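Local coordinates for protein Poly(A) ribonuclease pop2 (Schizosaccharomyces pombe, PDB 2P51) that removes poly(A) tails from mRNA as the catalytic, metal-dependent 3'-exoribonuclease of the CCR4-NOT complex, releasing 5'-AMP, at residues Y73-I85 and Y175-Y189. Residues are numbered along the deposited sequence; the frame is centred on the assembly and turned at random.
Sequences YQTLRANVDSLKI and YLLKAMTQIPLPAEY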
# COMPACT_ATOMS: atom_id res chain seq x y z
N TYR A 73 -7.23 6.38 14.60
CA TYR A 73 -8.15 6.35 13.48
C TYR A 73 -8.63 7.75 13.14
O TYR A 73 -8.68 8.16 11.95
CB TYR A 73 -9.36 5.42 13.70
CG TYR A 73 -10.24 5.51 12.46
CD1 TYR A 73 -9.80 4.99 11.24
CD2 TYR A 73 -11.50 6.09 12.49
CE1 TYR A 73 -10.55 5.03 10.07
CE2 TYR A 73 -12.27 6.15 11.33
CZ TYR A 73 -11.81 5.63 10.12
OH TYR A 73 -12.58 5.70 8.98
N GLN A 74 -9.00 8.59 14.12
CA GLN A 74 -9.47 9.93 13.79
C GLN A 74 -8.36 10.79 13.20
O GLN A 74 -8.67 11.68 12.39
CB GLN A 74 -10.05 10.58 15.05
CG GLN A 74 -11.29 9.91 15.64
CD GLN A 74 -12.35 9.63 14.58
OE1 GLN A 74 -12.56 10.41 13.66
NE2 GLN A 74 -13.06 8.51 14.68
N THR A 75 -7.10 10.57 13.55
CA THR A 75 -5.99 11.25 12.89
C THR A 75 -5.88 10.85 11.43
O THR A 75 -5.77 11.68 10.51
CB THR A 75 -4.63 10.94 13.57
OG1 THR A 75 -4.66 11.55 14.87
CG2 THR A 75 -3.48 11.62 12.86
N LEU A 76 -5.91 9.53 11.21
CA LEU A 76 -5.85 9.00 9.85
C LEU A 76 -6.98 9.60 8.99
O LEU A 76 -6.78 10.06 7.88
CB LEU A 76 -5.92 7.48 9.98
CG LEU A 76 -5.96 6.53 8.81
CD1 LEU A 76 -5.55 5.14 9.32
CD2 LEU A 76 -7.32 6.45 8.13
N ARG A 77 -8.21 9.51 9.50
CA ARG A 77 -9.38 9.94 8.74
C ARG A 77 -9.25 11.39 8.33
O ARG A 77 -9.51 11.81 7.21
CB ARG A 77 -10.59 9.69 9.65
CG ARG A 77 -11.96 10.09 9.12
CD ARG A 77 -12.97 10.06 10.29
NE ARG A 77 -14.12 10.83 9.90
CZ ARG A 77 -14.91 11.56 10.67
NH1 ARG A 77 -14.68 11.63 11.98
NH2 ARG A 77 -15.93 12.18 10.09
N ALA A 78 -8.86 12.26 9.26
CA ALA A 78 -8.73 13.68 9.00
C ALA A 78 -7.72 13.91 7.89
O ALA A 78 -7.93 14.73 7.00
CB ALA A 78 -8.32 14.44 10.27
N ASN A 79 -6.60 13.22 7.94
CA ASN A 79 -5.53 13.51 6.95
C ASN A 79 -5.76 12.81 5.63
O ASN A 79 -5.58 13.43 4.57
CB ASN A 79 -4.15 13.14 7.55
CG ASN A 79 -3.76 14.17 8.61
OD1 ASN A 79 -3.20 15.20 8.25
ND2 ASN A 79 -4.05 13.94 9.88
N VAL A 80 -6.18 11.53 5.67
CA VAL A 80 -6.39 10.81 4.40
C VAL A 80 -7.50 11.47 3.63
O VAL A 80 -7.41 11.59 2.39
CB VAL A 80 -6.66 9.32 4.64
CG1 VAL A 80 -7.02 8.65 3.33
CG2 VAL A 80 -5.45 8.60 5.25
N ASP A 81 -8.57 11.89 4.33
CA ASP A 81 -9.65 12.52 3.57
C ASP A 81 -9.17 13.79 2.84
O ASP A 81 -9.73 14.09 1.79
CB ASP A 81 -10.79 12.97 4.48
CG ASP A 81 -11.80 11.91 4.84
OD1 ASP A 81 -11.81 10.80 4.28
OD2 ASP A 81 -12.62 12.24 5.73
N SER A 82 -8.20 14.51 3.44
CA SER A 82 -7.84 15.83 2.98
C SER A 82 -6.65 15.95 2.04
O SER A 82 -6.52 16.94 1.31
CB SER A 82 -7.54 16.71 4.23
OG SER A 82 -8.84 17.07 4.73
N LEU A 83 -5.80 14.94 2.07
CA LEU A 83 -4.53 15.00 1.37
C LEU A 83 -4.53 13.98 0.25
O LEU A 83 -4.92 12.82 0.47
CB LEU A 83 -3.35 14.70 2.30
CG LEU A 83 -3.17 15.67 3.49
CD1 LEU A 83 -1.92 15.28 4.30
CD2 LEU A 83 -3.09 17.10 3.01
N LYS A 84 -4.12 14.43 -0.91
CA LYS A 84 -4.19 13.54 -2.07
C LYS A 84 -3.07 12.51 -2.13
O LYS A 84 -1.90 12.77 -1.85
CB LYS A 84 -4.13 14.38 -3.35
CG LYS A 84 -5.38 15.26 -3.53
CD LYS A 84 -5.15 16.14 -4.77
CE LYS A 84 -6.46 16.92 -4.97
NZ LYS A 84 -6.35 17.73 -6.21
N ILE A 85 -3.47 11.31 -2.55
CA ILE A 85 -2.50 10.24 -2.81
C ILE A 85 -1.49 10.62 -3.88
O ILE A 85 -1.86 11.32 -4.81
CB ILE A 85 -3.27 8.96 -3.21
CG1 ILE A 85 -2.41 7.71 -3.22
CG2 ILE A 85 -3.98 9.12 -4.58
CD1 ILE A 85 -1.78 7.29 -1.96
N TYR A 175 -6.09 4.93 1.95
CA TYR A 175 -5.98 5.62 0.65
C TYR A 175 -6.59 4.78 -0.46
O TYR A 175 -7.20 5.37 -1.37
CB TYR A 175 -4.52 5.94 0.33
CG TYR A 175 -4.17 7.34 0.86
CD1 TYR A 175 -3.35 7.58 1.94
CD2 TYR A 175 -4.75 8.41 0.19
CE1 TYR A 175 -3.06 8.87 2.39
CE2 TYR A 175 -4.49 9.68 0.63
CZ TYR A 175 -3.65 9.92 1.71
OH TYR A 175 -3.44 11.22 2.08
N LEU A 176 -6.47 3.46 -0.39
CA LEU A 176 -7.06 2.65 -1.44
C LEU A 176 -8.58 2.67 -1.28
O LEU A 176 -9.32 2.74 -2.29
CB LEU A 176 -6.56 1.20 -1.50
CG LEU A 176 -5.35 1.01 -2.45
CD1 LEU A 176 -4.12 1.70 -1.87
CD2 LEU A 176 -5.12 -0.46 -2.73
N LEU A 177 -9.04 2.63 -0.00
CA LEU A 177 -10.52 2.69 0.10
C LEU A 177 -11.06 4.02 -0.35
O LEU A 177 -12.12 4.10 -1.01
CB LEU A 177 -10.97 2.37 1.54
CG LEU A 177 -12.47 2.16 1.75
CD1 LEU A 177 -12.92 0.82 1.16
CD2 LEU A 177 -12.85 2.25 3.23
N LYS A 178 -10.39 5.10 -0.03
CA LYS A 178 -10.77 6.45 -0.50
C LYS A 178 -10.82 6.49 -2.03
O LYS A 178 -11.72 7.02 -2.67
CB LYS A 178 -9.77 7.49 0.03
CG LYS A 178 -9.87 8.85 -0.60
CD LYS A 178 -8.82 9.82 -0.04
CE LYS A 178 -8.97 11.22 -0.69
NZ LYS A 178 -7.76 12.06 -0.32
N ALA A 179 -9.83 5.92 -2.70
CA ALA A 179 -9.80 5.92 -4.15
C ALA A 179 -11.01 5.14 -4.67
O ALA A 179 -11.75 5.61 -5.55
CB ALA A 179 -8.52 5.29 -4.66
N MET A 180 -11.25 3.95 -4.13
CA MET A 180 -12.36 3.17 -4.70
C MET A 180 -13.72 3.76 -4.41
O MET A 180 -14.62 3.59 -5.23
CB MET A 180 -12.28 1.73 -4.15
CG MET A 180 -11.12 0.99 -4.80
SD MET A 180 -11.05 -0.74 -4.28
CE MET A 180 -10.82 -0.55 -2.52
N THR A 181 -13.91 4.44 -3.27
CA THR A 181 -15.26 4.87 -2.89
C THR A 181 -15.57 6.32 -3.24
O THR A 181 -16.74 6.68 -3.37
CB THR A 181 -15.50 4.69 -1.38
OG1 THR A 181 -14.57 5.49 -0.63
CG2 THR A 181 -15.29 3.25 -0.93
N GLN A 182 -14.50 7.11 -3.37
CA GLN A 182 -14.59 8.54 -3.70
C GLN A 182 -15.43 9.36 -2.74
O GLN A 182 -16.08 10.34 -3.17
CB GLN A 182 -15.15 8.69 -5.11
CG GLN A 182 -14.21 8.18 -6.19
CD GLN A 182 -12.96 9.02 -6.36
OE1 GLN A 182 -13.04 10.25 -6.51
NE2 GLN A 182 -11.81 8.35 -6.33
N ILE A 183 -15.42 9.00 -1.46
CA ILE A 183 -16.21 9.75 -0.50
C ILE A 183 -15.39 9.82 0.77
O ILE A 183 -14.42 9.05 0.86
CB ILE A 183 -17.53 9.04 -0.18
CG1 ILE A 183 -17.30 7.56 0.18
CG2 ILE A 183 -18.56 9.17 -1.29
CD1 ILE A 183 -18.59 6.86 0.61
N PRO A 184 -15.71 10.69 1.72
CA PRO A 184 -15.03 10.71 3.01
C PRO A 184 -15.05 9.34 3.67
O PRO A 184 -15.99 8.55 3.51
CB PRO A 184 -15.87 11.66 3.86
CG PRO A 184 -16.55 12.54 2.84
CD PRO A 184 -16.77 11.72 1.59
N LEU A 185 -14.02 9.02 4.44
CA LEU A 185 -13.97 7.73 5.13
C LEU A 185 -15.05 7.66 6.21
O LEU A 185 -15.58 8.68 6.72
CB LEU A 185 -12.57 7.50 5.74
CG LEU A 185 -11.42 7.38 4.74
CD1 LEU A 185 -10.09 7.62 5.46
CD2 LEU A 185 -11.46 6.02 4.06
N PRO A 186 -15.42 6.44 6.59
CA PRO A 186 -16.39 6.30 7.72
C PRO A 186 -15.91 7.02 8.98
O PRO A 186 -14.71 7.20 9.29
CB PRO A 186 -16.46 4.78 7.89
CG PRO A 186 -16.10 4.24 6.54
CD PRO A 186 -15.01 5.15 6.01
N ALA A 187 -16.83 7.50 9.82
CA ALA A 187 -16.53 8.28 11.03
C ALA A 187 -15.89 7.44 12.13
O ALA A 187 -15.10 7.94 12.94
CB ALA A 187 -17.79 8.91 11.58
N GLU A 188 -16.23 6.16 12.18
CA GLU A 188 -15.74 5.25 13.22
C GLU A 188 -14.99 4.07 12.61
O GLU A 188 -15.35 3.63 11.51
CB GLU A 188 -16.89 4.76 14.08
CG GLU A 188 -17.61 5.87 14.84
CD GLU A 188 -17.01 5.99 16.24
OE1 GLU A 188 -16.19 6.91 16.46
OE2 GLU A 188 -17.37 5.14 17.09
N TYR A 189 -13.98 3.59 13.34
CA TYR A 189 -13.11 2.53 12.83
C TYR A 189 -13.92 1.28 12.53
O TYR A 189 -13.64 0.61 11.54
CB TYR A 189 -11.96 2.15 13.78
CG TYR A 189 -11.07 1.05 13.22
CD1 TYR A 189 -10.23 1.30 12.14
CD2 TYR A 189 -11.05 -0.24 13.73
CE1 TYR A 189 -9.41 0.29 11.62
CE2 TYR A 189 -10.25 -1.27 13.23
CZ TYR A 189 -9.42 -0.98 12.16
OH TYR A 189 -8.61 -1.99 11.64
O HOH W 1 -14.60 11.23 7.05
O HOH W 2 -11.86 10.19 1.67
O HOH W 3 -8.33 14.54 -1.34
O HOH W 4 -6.32 10.71 -2.47
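Y175 lies flat between V80 and I85. V80 CG1 sits over the centre of one ring face, 3.7 Å from the centroid; I85 CD1 covers the opposite face. At the other end Y189 CA packs over a face of Y73, and the Y189 ring turns an edge to that face in an offset edge-to-face stack, planes at 67°. L185 CD1 fills the middle against V80 and L76.

Y175 and K178 bind carbonyls where the chain of 73-85 leaves the helix. Y175 OH donates to L83 O (2.7 Å) from above the carbonyl plane, while extended K178, its CG anti to the backbone N (chi1 168°), carries NZ to V80 O at 2.8 Å. Were Y175 an alanine, V80 and I85 would probably face a gap and L83 O would lose this donor. Y73 OH reaches P186 O at 2.6 Å, and Q74 NE2 meets A187 O almost straight. D81 OD1 takes L185 N on its syn lone pair; a water joins OD2 to L185 O and R77 NE, whose guanidinium lies over A187 CA.

In this DEDD nuclease fold, with magnesium ligand D172 about 6 Å from Y175 between side chains, the axes of 73-82 and 175-181 cross at -49°; helix 69-82 runs beside the loop into helix 189-199, and strand 87-93 follows.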